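Local coordinates for polyketide Synthase III (Ectocarpus siliculosus, PDB 4B0N), which probably acts as a type III polyketide synthase, an acyltransferase of the chalcone and stilbene synthase family implicated in making phlorotannin monomers, at residues M48-P53 against V370-S375; E73-V78 against D232-A237; R142-A147 against A249-G254; H271-E276 against I307-D312; V330-R335 against W356-E361. All blocks are in the same frame, centred on the assembly; numbering follows the deposited sequence.

Interaction 1. Residues M48-P53 against V370-S375; sequences MAIGNP and VMFVLS
Ile-50 covers one face of the Phe-372 ring. Its CG2 stands 3.8 Å from the ring centroid and just 4° off the ring normal, which defines a CH-pi contact, and Ile-50 CB follows at 3.7 Å from Phe-372 CE2. With CG1 between the backbone N and the carbonyl carbon, CG2 falls anti to the carbonyl carbon, over the ring centre. The next residue meets the ring differently: Gly-51 O lies in the ring plane at its edge, 3.5 Å from Phe-372 CZ, while Asn-52 OD1 approaches CZ obliquely. Further along the helix, Leu-374 is crossed by the Met-48 side chain at about a right angle. The Met-48 chain bends at chi3 (-85°), which puts CE 3.8 Å from Leu-374 CD1, with SD 3.6 Å from Ser-375 CB. An alanine in place of Phe-372 would lose the ring and is likely to leave Ile-50 CG2 without its aromatic platform, opening a gap between strand and helix. In the second shell Tyr-362 meets the Phe-372 ring edge-to-face, and Val-358, Met-365 and Ala-248 also touch that side chain. Ala-49, facing the other way, is tied to Ala-249 by backbone bonds, so the strand that presents Ile-50 and Met-48 is held in its sheet. The axes of strand 48-51 and helix 370-375 pass 9.0 Å apart at 121°, a spacing consistent with one layer of side chains between them. Such packing of a central helix on a sheet is characteristic of the layered thiolase-type fold, in which buried helices lie between two sheets.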
# COMPACT_ATOMS: atom_id res chain seq x y z
N MET A 48 19.03 -6.63 9.82
CA MET A 48 18.80 -6.64 8.39
C MET A 48 19.16 -8.00 7.80
O MET A 48 20.16 -8.61 8.19
CB MET A 48 19.61 -5.52 7.72
CG MET A 48 19.42 -5.40 6.21
SD MET A 48 19.92 -3.79 5.56
CE MET A 48 18.42 -2.86 5.84
N ALA A 49 18.34 -8.47 6.87
CA ALA A 49 18.62 -9.71 6.15
C ALA A 49 18.26 -9.59 4.68
O ALA A 49 17.24 -9.00 4.32
CB ALA A 49 17.89 -10.88 6.79
N ILE A 50 19.12 -10.14 3.83
CA ILE A 50 18.84 -10.25 2.39
C ILE A 50 18.46 -11.69 2.04
O ILE A 50 18.81 -12.63 2.77
CB ILE A 50 20.03 -9.77 1.52
CG1 ILE A 50 21.32 -10.51 1.89
CG2 ILE A 50 20.18 -8.26 1.63
CD1 ILE A 50 22.41 -10.44 0.84
N GLY A 51 17.75 -11.85 0.94
CA GLY A 51 17.28 -13.17 0.51
C GLY A 51 17.00 -13.24 -0.97
O GLY A 51 16.73 -12.22 -1.62
N ASN A 52 17.07 -14.45 -1.51
CA ASN A 52 16.84 -14.67 -2.93
C ASN A 52 16.07 -15.96 -3.21
O ASN A 52 16.11 -16.89 -2.41
CB ASN A 52 18.18 -14.70 -3.67
CG ASN A 52 18.77 -13.32 -3.84
OD1 ASN A 52 18.09 -12.41 -4.30
ND2 ASN A 52 20.02 -13.16 -3.46
N PRO A 53 15.34 -16.00 -4.34
CA PRO A 53 14.70 -17.24 -4.75
C PRO A 53 15.71 -18.32 -5.15
O PRO A 53 16.92 -18.08 -5.15
CB PRO A 53 13.84 -16.82 -5.94
CG PRO A 53 14.49 -15.59 -6.46
CD PRO A 53 15.00 -14.89 -5.24
N VAL A 370 17.84 -1.43 -3.23
CA VAL A 370 18.44 -0.39 -2.38
C VAL A 370 18.95 -0.98 -1.06
O VAL A 370 20.02 -0.60 -0.59
CB VAL A 370 17.43 0.75 -2.08
CG1 VAL A 370 18.15 1.99 -1.57
CG2 VAL A 370 16.61 1.10 -3.31
N MET A 371 18.17 -1.90 -0.49
CA MET A 371 18.53 -2.59 0.76
C MET A 371 19.74 -3.50 0.57
O MET A 371 20.52 -3.71 1.50
CB MET A 371 17.36 -3.43 1.28
CG MET A 371 15.97 -2.84 1.08
SD MET A 371 15.20 -2.28 2.61
CE MET A 371 14.74 -3.83 3.39
N PHE A 372 19.88 -4.07 -0.62
CA PHE A 372 21.03 -4.91 -0.94
C PHE A 372 22.32 -4.09 -0.96
O PHE A 372 23.32 -4.49 -0.36
CB PHE A 372 20.83 -5.64 -2.27
CG PHE A 372 20.04 -6.92 -2.16
CD1 PHE A 372 18.66 -6.90 -1.95
CD2 PHE A 372 20.67 -8.15 -2.29
CE1 PHE A 372 17.94 -8.08 -1.85
CE2 PHE A 372 19.95 -9.34 -2.19
CZ PHE A 372 18.58 -9.30 -1.97
N VAL A 373 22.29 -2.94 -1.64
CA VAL A 373 23.42 -2.01 -1.68
C VAL A 373 23.72 -1.53 -0.26
O VAL A 373 24.87 -1.56 0.19
CB VAL A 373 23.13 -0.78 -2.57
CG1 VAL A 373 24.33 0.15 -2.61
CG2 VAL A 373 22.75 -1.21 -3.98
N LEU A 374 22.67 -1.09 0.43
CA LEU A 374 22.76 -0.64 1.81
C LEU A 374 23.39 -1.72 2.70
O LEU A 374 24.27 -1.43 3.51
CB LEU A 374 21.37 -0.24 2.31
CG LEU A 374 21.12 0.63 3.55
CD1 LEU A 374 20.91 -0.23 4.79
CD2 LEU A 374 22.20 1.69 3.78
N SER A 375 22.95 -2.96 2.52
CA SER A 375 23.49 -4.10 3.27
C SER A 375 24.79 -4.63 2.66
O SER A 375 25.08 -5.83 2.72
CB SER A 375 22.45 -5.23 3.38
OG SER A 375 22.96 -6.31 4.15

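Interaction 2. Residues E73-V78 against D232-A237; sequences ESIKPV and DNINDA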
# COMPACT_ATOMS: atom_id res chain seq x y z
N GLU A 73 10.63 -12.35 -33.29
CA GLU A 73 11.38 -12.21 -34.54
C GLU A 73 11.16 -10.86 -35.24
O GLU A 73 10.67 -10.79 -36.37
CB GLU A 73 11.14 -13.41 -35.46
CG GLU A 73 11.72 -14.71 -34.90
CD GLU A 73 11.43 -15.94 -35.75
OE1 GLU A 73 10.84 -15.81 -36.84
OE2 GLU A 73 11.80 -17.05 -35.31
N SER A 74 11.53 -9.80 -34.53
CA SER A 74 11.56 -8.43 -35.04
C SER A 74 12.61 -7.66 -34.25
O SER A 74 13.06 -6.59 -34.66
CB SER A 74 10.19 -7.76 -34.90
OG SER A 74 10.25 -6.38 -35.23
N ILE A 75 12.99 -8.23 -33.10
CA ILE A 75 13.98 -7.65 -32.19
C ILE A 75 15.08 -8.67 -31.85
O ILE A 75 15.88 -8.46 -30.94
CB ILE A 75 13.33 -7.16 -30.89
CG1 ILE A 75 12.55 -8.30 -30.21
CG2 ILE A 75 12.42 -5.96 -31.16
CD1 ILE A 75 12.45 -8.18 -28.71
N LYS A 76 15.11 -9.77 -32.61
CA LYS A 76 16.06 -10.87 -32.40
C LYS A 76 17.54 -10.47 -32.53
O LYS A 76 18.35 -10.86 -31.69
CB LYS A 76 15.73 -12.04 -33.34
CG LYS A 76 16.33 -13.39 -32.95
CD LYS A 76 15.62 -14.00 -31.74
CE LYS A 76 14.26 -14.57 -32.09
NZ LYS A 76 13.48 -14.92 -30.87
N PRO A 77 17.90 -9.69 -33.58
CA PRO A 77 19.31 -9.31 -33.75
C PRO A 77 19.83 -8.35 -32.68
O PRO A 77 21.05 -8.17 -32.54
CB PRO A 77 19.33 -8.63 -35.12
CG PRO A 77 17.94 -8.13 -35.31
CD PRO A 77 17.07 -9.18 -34.69
N VAL A 78 18.92 -7.74 -31.93
CA VAL A 78 19.25 -6.77 -30.89
C VAL A 78 19.61 -7.46 -29.57
O VAL A 78 20.45 -6.96 -28.81
CB VAL A 78 18.08 -5.78 -30.66
CG1 VAL A 78 18.49 -4.64 -29.75
CG2 VAL A 78 17.56 -5.24 -31.98
N ASP A 232 7.08 -8.76 -28.47
CA ASP A 232 7.87 -8.31 -29.61
C ASP A 232 8.07 -6.80 -29.56
O ASP A 232 7.62 -6.05 -30.44
CB ASP A 232 7.18 -8.73 -30.92
CG ASP A 232 8.16 -8.90 -32.07
OD1 ASP A 232 9.39 -8.75 -31.86
OD2 ASP A 232 7.70 -9.20 -33.19
N ASN A 233 8.76 -6.36 -28.51
CA ASN A 233 8.90 -4.96 -28.16
C ASN A 233 10.31 -4.70 -27.66
O ASN A 233 10.85 -5.48 -26.87
CB ASN A 233 7.88 -4.61 -27.08
CG ASN A 233 7.68 -3.12 -26.91
OD1 ASN A 233 8.60 -2.40 -26.52
ND2 ASN A 233 6.48 -2.65 -27.20
N ILE A 234 10.91 -3.60 -28.12
CA ILE A 234 12.27 -3.23 -27.71
C ILE A 234 12.32 -2.91 -26.22
O ILE A 234 13.24 -3.34 -25.52
CB ILE A 234 12.83 -2.05 -28.54
CG1 ILE A 234 12.95 -2.42 -30.03
CG2 ILE A 234 14.20 -1.63 -28.03
CD1 ILE A 234 11.70 -2.17 -30.85
N ASN A 235 11.32 -2.18 -25.74
CA ASN A 235 11.22 -1.82 -24.33
C ASN A 235 11.15 -3.04 -23.41
O ASN A 235 11.92 -3.14 -22.46
CB ASN A 235 10.03 -0.88 -24.09
CG ASN A 235 9.92 -0.42 -22.65
OD1 ASN A 235 8.84 -0.47 -22.05
ND2 ASN A 235 11.03 0.04 -22.07
N ASP A 236 10.23 -3.96 -23.71
CA ASP A 236 10.05 -5.18 -22.91
C ASP A 236 11.29 -6.08 -22.92
O ASP A 236 11.64 -6.65 -21.89
CB ASP A 236 8.81 -5.95 -23.37
CG ASP A 236 7.54 -5.51 -22.66
OD1 ASP A 236 7.46 -4.33 -22.25
OD2 ASP A 236 6.62 -6.34 -22.52
N ALA A 237 11.93 -6.19 -24.08
CA ALA A 237 13.19 -6.94 -24.20
C ALA A 237 14.26 -6.42 -23.23
O ALA A 237 14.93 -7.21 -22.57
CB ALA A 237 13.69 -6.89 -25.63
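Ile-75 meets four residues of 232-237 in turn, beginning with a CB that points toward that segment. From CB the CG2 branch runs to Ile-234, lying 3.8 Å from its CG1 with its CD1 close by. The other branch, CG1, occupies the position between the backbone N and the carbonyl carbon (chi1 56°) and passes Asp-232 OD1 at 3.6 Å, the two side chains sliding past each other in opposite directions. Here the partner segment turns into helix 234-242. Asn-233 is the N-cap, and its OD1 accepts from Asn-235 N at 2.8 Å, with the donor in the carbonyl plane. At the tip, Ile-75 CD1 touches Ala-237 CB and Asn-233 O, each at 3.6 Å; that carbonyl also receives Ala-237 N in the first helical turn. A serine in place of Ile-75 would probably strip Ala-237 CB and Ile-234 of their apolar partner and open a gap beside the helix start. Before Ile-75, Ser-74 CB rests against both carboxylate oxygens of Asp-232, 3.3 Å from OD1, a packing contact without a hydrogen bond. Ala-237 is also touched by Leu-79 and Ile-82 of helix 79-84.

Interaction 3. Residues R142-A147 against A249-G254; sequences RAIKEA and AAVLKG
The helix carrying Ala-143 and Ala-147 runs over the strand carrying Ala-249 and Val-251 with an angle of 37° between their directions and an axis separation of 7.7 Å. This is an outer helix lying on a mixed sheet, as in the layered alpha/beta architecture of the thiolase-type fold. The strand alternates regularly: Ala-249 and Val-251 point their CB atoms toward the helix, while Ala-250 and Leu-252 point away from it and touch Phe-201 of helix 196-210. The sheet is therefore covered on both faces, and the small residues on the 142-147 side let the backbones come close, with Ala-143 CA 6.2 Å from Ala-250 CA. Ala-143 CB meets Ala-249 CB at 4.0 Å, methyl against methyl. Val-251 has the largest share of any single residue, and its CG1 is anti to its backbone N (chi1 -172°); this sends CG2 into the helix surface, where it lies 3.8 Å from Ala-143 O and 4.1 Å from Ala-143 CB. The same methyl approaches Ile-144 CG1 at 4.1 Å, the two side chains crossing at about a right angle. Ala-143 O also takes part in the closing turn of the helix through weak bonds from Glu-146 N and Ala-147 N. Outside the pair, Leu-149 and Leu-217 pack on both Ile-144 and Val-251, continuing the apolar layer. Strand 42-51, next to 245-255 in the sheet, brings Ala-46 to Ala-147. At the C-terminal end of the contact, Ala-147 CB rests 4.0 Å from Val-251 CB.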
# COMPACT_ATOMS: atom_id res chain seq x y z
N ARG A 142 15.53 -14.31 9.85
CA ARG A 142 16.94 -13.93 9.99
C ARG A 142 17.13 -12.47 10.42
O ARG A 142 18.00 -12.18 11.24
CB ARG A 142 17.71 -14.23 8.70
CG ARG A 142 18.08 -15.70 8.55
CD ARG A 142 19.11 -15.92 7.45
NE ARG A 142 18.49 -16.06 6.13
CZ ARG A 142 18.52 -15.13 5.18
NH1 ARG A 142 19.14 -13.98 5.39
NH2 ARG A 142 17.93 -15.37 4.01
N ALA A 143 16.31 -11.58 9.88
CA ALA A 143 16.36 -10.15 10.23
C ALA A 143 16.16 -9.92 11.72
O ALA A 143 16.93 -9.19 12.35
CB ALA A 143 15.33 -9.37 9.42
N ILE A 144 15.12 -10.54 12.27
CA ILE A 144 14.80 -10.46 13.70
C ILE A 144 15.94 -11.05 14.54
O ILE A 144 16.30 -10.48 15.58
CB ILE A 144 13.46 -11.17 14.01
CG1 ILE A 144 12.29 -10.43 13.34
CG2 ILE A 144 13.22 -11.28 15.52
CD1 ILE A 144 11.02 -11.24 13.22
N LYS A 145 16.50 -12.17 14.09
CA LYS A 145 17.62 -12.83 14.76
C LYS A 145 18.84 -11.91 14.88
O LYS A 145 19.52 -11.90 15.91
CB LYS A 145 18.02 -14.12 14.04
CG LYS A 145 17.09 -15.30 14.29
CD LYS A 145 17.39 -16.46 13.35
CE LYS A 145 16.26 -17.47 13.35
NZ LYS A 145 16.57 -18.65 12.49
N GLU A 146 19.11 -11.15 13.83
CA GLU A 146 20.25 -10.23 13.81
C GLU A 146 19.98 -8.97 14.61
O GLU A 146 20.91 -8.26 14.99
CB GLU A 146 20.66 -9.89 12.37
CG GLU A 146 21.29 -11.06 11.62
CD GLU A 146 22.41 -10.63 10.68
OE1 GLU A 146 23.38 -9.99 11.15
OE2 GLU A 146 22.33 -10.95 9.47
N ALA A 147 18.70 -8.70 14.87
CA ALA A 147 18.29 -7.61 15.75
C ALA A 147 18.28 -8.06 17.21
O ALA A 147 18.02 -7.26 18.12
CB ALA A 147 16.92 -7.08 15.35
N ALA A 249 14.71 -7.51 4.27
CA ALA A 249 13.94 -7.08 5.43
C ALA A 249 14.78 -6.25 6.40
O ALA A 249 16.01 -6.37 6.43
CB ALA A 249 13.33 -8.28 6.14
N ALA A 250 14.10 -5.41 7.18
CA ALA A 250 14.76 -4.56 8.15
C ALA A 250 13.90 -4.40 9.40
O ALA A 250 12.70 -4.13 9.30
CB ALA A 250 15.08 -3.20 7.55
N VAL A 251 14.52 -4.58 10.56
CA VAL A 251 13.85 -4.33 11.83
C VAL A 251 14.26 -2.94 12.30
O VAL A 251 15.43 -2.57 12.19
CB VAL A 251 14.19 -5.38 12.90
CG1 VAL A 251 13.32 -5.20 14.13
CG2 VAL A 251 14.01 -6.79 12.34
N LEU A 252 13.30 -2.18 12.81
CA LEU A 252 13.55 -0.81 13.20
C LEU A 252 13.20 -0.52 14.64
O LEU A 252 12.11 -0.87 15.11
CB LEU A 252 12.82 0.15 12.26
CG LEU A 252 13.61 0.40 10.97
CD1 LEU A 252 12.77 0.16 9.74
CD2 LEU A 252 14.21 1.80 10.98
N LYS A 253 14.15 0.10 15.34
CA LYS A 253 13.97 0.53 16.73
C LYS A 253 14.05 2.05 16.84
O LYS A 253 14.59 2.72 15.96
CB LYS A 253 15.03 -0.12 17.63
CG LYS A 253 16.47 0.23 17.29
CD LYS A 253 17.44 -0.34 18.32
CE LYS A 253 18.87 -0.10 17.89
NZ LYS A 253 19.85 -0.57 18.91
N GLY A 254 13.49 2.59 17.92
CA GLY A 254 13.59 4.01 18.24
C GLY A 254 14.45 4.21 19.48
O GLY A 254 14.02 3.92 20.60

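Interaction 4. Residues H271-E276 against I307-D312; sequences HAWLME and IAFFAD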
# COMPACT_ATOMS: atom_id res chain seq x y z
N HIS A 271 13.69 12.48 2.75
CA HIS A 271 13.38 13.55 1.81
C HIS A 271 12.79 13.00 0.55
O HIS A 271 13.14 11.90 0.11
CB HIS A 271 14.64 14.37 1.51
CG HIS A 271 14.36 15.68 0.81
ND1 HIS A 271 13.61 16.65 1.37
CD2 HIS A 271 14.78 16.16 -0.43
CE1 HIS A 271 13.54 17.70 0.52
NE2 HIS A 271 14.26 17.40 -0.58
N ALA A 272 11.86 13.76 -0.02
CA ALA A 272 11.22 13.40 -1.28
C ALA A 272 11.18 14.60 -2.22
O ALA A 272 11.36 15.74 -1.79
CB ALA A 272 9.81 12.88 -1.02
N TRP A 273 10.99 14.33 -3.51
CA TRP A 273 10.79 15.38 -4.51
C TRP A 273 10.26 14.84 -5.80
O TRP A 273 10.88 13.97 -6.42
CB TRP A 273 12.08 16.16 -4.76
CG TRP A 273 11.83 17.42 -5.55
CD1 TRP A 273 12.06 17.63 -6.91
CD2 TRP A 273 11.27 18.68 -5.06
NE1 TRP A 273 11.70 18.91 -7.28
CE2 TRP A 273 11.22 19.59 -6.22
CE3 TRP A 273 10.83 19.14 -3.82
CZ2 TRP A 273 10.74 20.89 -6.11
CZ3 TRP A 273 10.35 20.46 -3.73
CH2 TRP A 273 10.31 21.31 -4.85
N LEU A 274 9.11 15.35 -6.22
CA LEU A 274 8.51 15.01 -7.51
C LEU A 274 9.04 15.97 -8.59
O LEU A 274 8.98 17.19 -8.44
CB LEU A 274 6.99 15.09 -7.43
CG LEU A 274 6.12 14.08 -8.19
CD1 LEU A 274 4.65 14.39 -7.95
CD2 LEU A 274 6.40 14.05 -9.69
N MET A 275 9.55 15.39 -9.68
CA MET A 275 10.12 16.17 -10.77
C MET A 275 9.05 16.58 -11.78
O MET A 275 8.24 15.76 -12.21
CB MET A 275 11.23 15.38 -11.47
CG MET A 275 12.34 14.90 -10.54
SD MET A 275 13.20 13.45 -11.17
CE MET A 275 14.28 13.08 -9.79
N GLU A 276 9.07 17.87 -12.15
CA GLU A 276 8.12 18.42 -13.11
C GLU A 276 8.36 17.87 -14.52
O GLU A 276 9.51 17.75 -14.96
CB GLU A 276 8.20 19.95 -13.13
CG GLU A 276 7.74 20.61 -11.84
CD GLU A 276 8.18 22.07 -11.72
OE1 GLU A 276 7.87 22.86 -12.64
OE2 GLU A 276 8.82 22.41 -10.71
N ILE A 307 18.68 15.12 -10.19
CA ILE A 307 19.27 14.45 -9.01
C ILE A 307 20.09 15.40 -8.13
O ILE A 307 20.18 15.19 -6.91
CB ILE A 307 20.08 13.18 -9.39
CG1 ILE A 307 20.39 12.32 -8.15
CG2 ILE A 307 21.36 13.51 -10.15
CD1 ILE A 307 19.16 11.75 -7.46
N ALA A 308 20.66 16.45 -8.73
CA ALA A 308 21.38 17.48 -7.99
C ALA A 308 20.44 18.22 -7.04
O ALA A 308 20.72 18.33 -5.85
CB ALA A 308 22.07 18.45 -8.94
N PHE A 309 19.31 18.70 -7.58
CA PHE A 309 18.33 19.47 -6.81
C PHE A 309 17.77 18.69 -5.61
O PHE A 309 17.49 19.28 -4.57
CB PHE A 309 17.19 19.96 -7.71
CG PHE A 309 16.25 20.92 -7.03
CD1 PHE A 309 16.57 22.27 -6.93
CD2 PHE A 309 15.04 20.48 -6.50
CE1 PHE A 309 15.71 23.17 -6.31
CE2 PHE A 309 14.17 21.37 -5.87
CZ PHE A 309 14.51 22.71 -5.78
N PHE A 310 17.62 17.38 -5.78
CA PHE A 310 17.13 16.51 -4.72
C PHE A 310 18.17 16.30 -3.61
O PHE A 310 17.86 16.44 -2.43
CB PHE A 310 16.67 15.16 -5.29
CG PHE A 310 16.48 14.08 -4.26
CD1 PHE A 310 15.39 14.11 -3.39
CD2 PHE A 310 17.39 13.03 -4.16
CE1 PHE A 310 15.22 13.11 -2.44
CE2 PHE A 310 17.22 12.03 -3.21
CZ PHE A 310 16.13 12.07 -2.35
N ALA A 311 19.39 15.95 -4.01
CA ALA A 311 20.46 15.62 -3.06
C ALA A 311 21.03 16.85 -2.37
O ALA A 311 21.33 16.81 -1.17
CB ALA A 311 21.56 14.83 -3.75
N ASP A 312 21.20 17.94 -3.12
CA ASP A 312 21.62 19.22 -2.54
C ASP A 312 20.52 19.82 -1.67
O ASP A 312 20.80 20.56 -0.73
CB ASP A 312 22.04 20.21 -3.62
CG ASP A 312 23.39 19.88 -4.24
OD1 ASP A 312 24.29 19.40 -3.51
OD2 ASP A 312 23.56 20.11 -5.46
O HOH W 1 14.73 19.47 -3.05
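An outer helix of the C-terminal half of the thiolase-type fold, 299-316, lays Phe-309 and Phe-310 against Trp-273 and His-271 of strand 265-274, outermost in its sheet within this chain. Trp-273, its CG anti to the backbone N (chi1 -168°), offers one indole face to Phe-309. CE2 of Phe-309 sits over that face, displaced toward the rim, 3.5 Å from Trp-273 CE2. The rings meet obliquely, their planes 57° apart and the centroid of the five-membered ring 5.0 Å from that of Phe-309. Phe-310 touches both strand side chains, with CD1 near His-271 CD2 and Trp-273 CB. Its plane is turned 22° from that of the His-271 ring, but the rings are slid apart and barely overlap, centroid to centroid 5.6 Å; the closest side-chain atoms, His-271 CD2 and Phe-310 CD1, are 3.7 Å apart. At the edge of the Phe-310 ring, near its plane, His-271 O lies 3.5 Å from CE1. A water links the segments: it donates to Phe-309 O at 3.2 Å and is bonded in the imidazole plane to His-271 NE2 at 3.3 Å. His-271 O accepts a hydrogen bond from Arg-202 NH2. On the sheet, Phe-310 touches Phe-398 of strand 394-401 and Ala-406 of strand 405-413, while Leu-274 of strand 265-274 makes backbone hydrogen bonds to the second subunit, and Arg-182 of that subunit packs on Trp-273.

Interaction 5. Residues V330-R335 against W356-E361; sequences VHPGGR and WAVLGE
Pro-332 and Leu-359 bury the most surface here, with Trp-356 next. The proline CB points at the helix and meets Leu-359 CB at 3.8 Å, at the place where the two backbones come nearest, Pro-332 CA lying 5.5 Å from Leu-359 CA. Its ring extends to Val-358, CG of Pro-332 being 3.8 Å from CG1 of Val-358, the side chains crossing at a slant. Leu-359 CD2 lies 3.3 Å from Pro-332 O, with Gly-334 N near the same methyl. What presents the proline is an inverse gamma turn centred on it, closed by Gly-333 N bonding to His-331 O at 2.8 Å. The glycines after it suit the path: a CB on Gly-333 would run into His-331 CD2, and the backbone of Gly-334 (phi 157°, psi 170°) would jam a CB against the preceding carbonyl O. Gly-334 is also the N-cap of helix 335-345. Trp-356 starts with its CB pointing away, but chi1 of -70°, with CG anti to the carbonyl carbon, swings the indole back toward Arg-335, where CH2 lies 3.6 Å from Arg-335 O and CZ3 4.2 Å from Arg-335 CG. Arg-87 makes a cation-pi contact with the same indole. The loop thus joins strand 327-330 to helix 335-345, whose Ile-338 packs on both Pro-332 and Trp-356, while helix 353-362 rests its Val-358 against Val-373 of helix 369-385.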
# COMPACT_ATOMS: atom_id res chain seq x y z
N VAL A 330 23.08 4.30 -4.29
CA VAL A 330 22.25 4.55 -5.46
C VAL A 330 21.53 3.27 -5.86
O VAL A 330 22.11 2.18 -5.82
CB VAL A 330 23.09 5.08 -6.65
CG1 VAL A 330 22.18 5.48 -7.81
CG2 VAL A 330 23.95 6.26 -6.23
N HIS A 331 20.26 3.42 -6.25
CA HIS A 331 19.44 2.31 -6.71
C HIS A 331 19.96 1.73 -8.01
O HIS A 331 19.98 2.43 -9.03
CB HIS A 331 17.98 2.76 -6.85
CG HIS A 331 17.10 1.78 -7.58
ND1 HIS A 331 16.69 0.62 -7.03
CD2 HIS A 331 16.55 1.82 -8.86
CE1 HIS A 331 15.92 -0.04 -7.91
NE2 HIS A 331 15.84 0.69 -9.03
N PRO A 332 20.41 0.46 -7.98
CA PRO A 332 20.95 -0.20 -9.17
C PRO A 332 19.84 -0.65 -10.13
O PRO A 332 19.59 -1.85 -10.27
CB PRO A 332 21.70 -1.40 -8.59
CG PRO A 332 20.98 -1.72 -7.33
CD PRO A 332 20.40 -0.43 -6.81
N GLY A 333 19.20 0.32 -10.77
CA GLY A 333 18.07 0.06 -11.66
C GLY A 333 18.46 -0.29 -13.08
O GLY A 333 17.62 -0.69 -13.88
N GLY A 334 19.75 -0.13 -13.38
CA GLY A 334 20.28 -0.40 -14.71
C GLY A 334 21.57 0.35 -14.98
O GLY A 334 21.97 1.22 -14.21
N ARG A 335 22.22 -0.00 -16.09
CA ARG A 335 23.48 0.60 -16.49
C ARG A 335 23.38 2.12 -16.49
O ARG A 335 24.11 2.80 -15.76
CB ARG A 335 23.88 0.09 -17.89
CG ARG A 335 25.38 0.06 -18.15
CD ARG A 335 25.67 -0.48 -19.54
NE ARG A 335 26.90 -1.28 -19.59
CZ ARG A 335 28.12 -0.80 -19.84
NH1 ARG A 335 28.30 0.49 -20.07
NH2 ARG A 335 29.16 -1.62 -19.85
N TRP A 356 27.10 -1.19 -8.44
CA TRP A 356 27.47 -2.04 -9.57
C TRP A 356 27.51 -3.49 -9.17
O TRP A 356 27.10 -4.36 -9.93
CB TRP A 356 28.82 -1.63 -10.15
CG TRP A 356 28.80 -0.31 -10.87
CD1 TRP A 356 29.42 0.88 -10.49
CD2 TRP A 356 28.12 0.01 -12.14
NE1 TRP A 356 29.18 1.87 -11.40
CE2 TRP A 356 28.41 1.42 -12.41
CE3 TRP A 356 27.34 -0.71 -13.03
CZ2 TRP A 356 27.92 2.07 -13.54
CZ3 TRP A 356 26.85 -0.05 -14.17
CH2 TRP A 356 27.14 1.31 -14.41
N ALA A 357 28.00 -3.74 -7.95
CA ALA A 357 28.14 -5.09 -7.42
C ALA A 357 26.79 -5.79 -7.25
O ALA A 357 26.65 -6.97 -7.60
CB ALA A 357 28.90 -5.06 -6.10
N VAL A 358 25.80 -5.07 -6.72
CA VAL A 358 24.45 -5.60 -6.56
C VAL A 358 23.85 -5.89 -7.93
O VAL A 358 23.37 -7.00 -8.18
CB VAL A 358 23.56 -4.65 -5.73
CG1 VAL A 358 22.08 -5.00 -5.88
CG2 VAL A 358 23.97 -4.69 -4.27
N LEU A 359 23.91 -4.89 -8.81
CA LEU A 359 23.41 -5.00 -10.18
C LEU A 359 24.00 -6.19 -10.93
O LEU A 359 23.28 -6.94 -11.58
CB LEU A 359 23.69 -3.69 -10.93
CG LEU A 359 22.95 -3.28 -12.22
CD1 LEU A 359 23.71 -3.71 -13.46
CD2 LEU A 359 21.50 -3.75 -12.24
N GLY A 360 25.32 -6.36 -10.83
CA GLY A 360 26.03 -7.44 -11.50
C GLY A 360 25.66 -8.83 -11.01
O GLY A 360 25.60 -9.78 -11.80
N GLU A 361 25.39 -8.94 -9.71
CA GLU A 361 25.11 -10.23 -9.08
C GLU A 361 23.62 -10.58 -9.06
O GLU A 361 23.26 -11.75 -9.20
CB GLU A 361 25.71 -10.27 -7.67
CG GLU A 361 25.33 -11.47 -6.80
CD GLU A 361 25.72 -12.82 -7.39
OE1 GLU A 361 26.61 -12.88 -8.26
OE2 GLU A 361 25.12 -13.83 -6.97

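In the fold
Interactions 1, 3 and 5 form a continuous chain of contacts through the fold. Interactions 1 and 3, with centres 12 Å apart, reach neighbouring strands of one sheet and are joined by probable hydrogen bonds from Ala-249 N to Ala-49 O (2.9 Å) and from Arg-142 NH1 to Ile-50 O (3.0 Å). Interaction 5, also 12 Å from interaction 1 between centres, reaches it where Val-358 CG2 lies 3.6 Å from Val-373 N. Interaction 4 stands apart, about 7 Å from interaction 5 between nearest atoms. Interaction 2 is more remote, its centre 31 Å from that of interaction 1, yet Ala-237 of interaction 2 and Gly-334 of interaction 5 each lie about 9 Å from the bound arachidonic acid, near its pocket but not touching it.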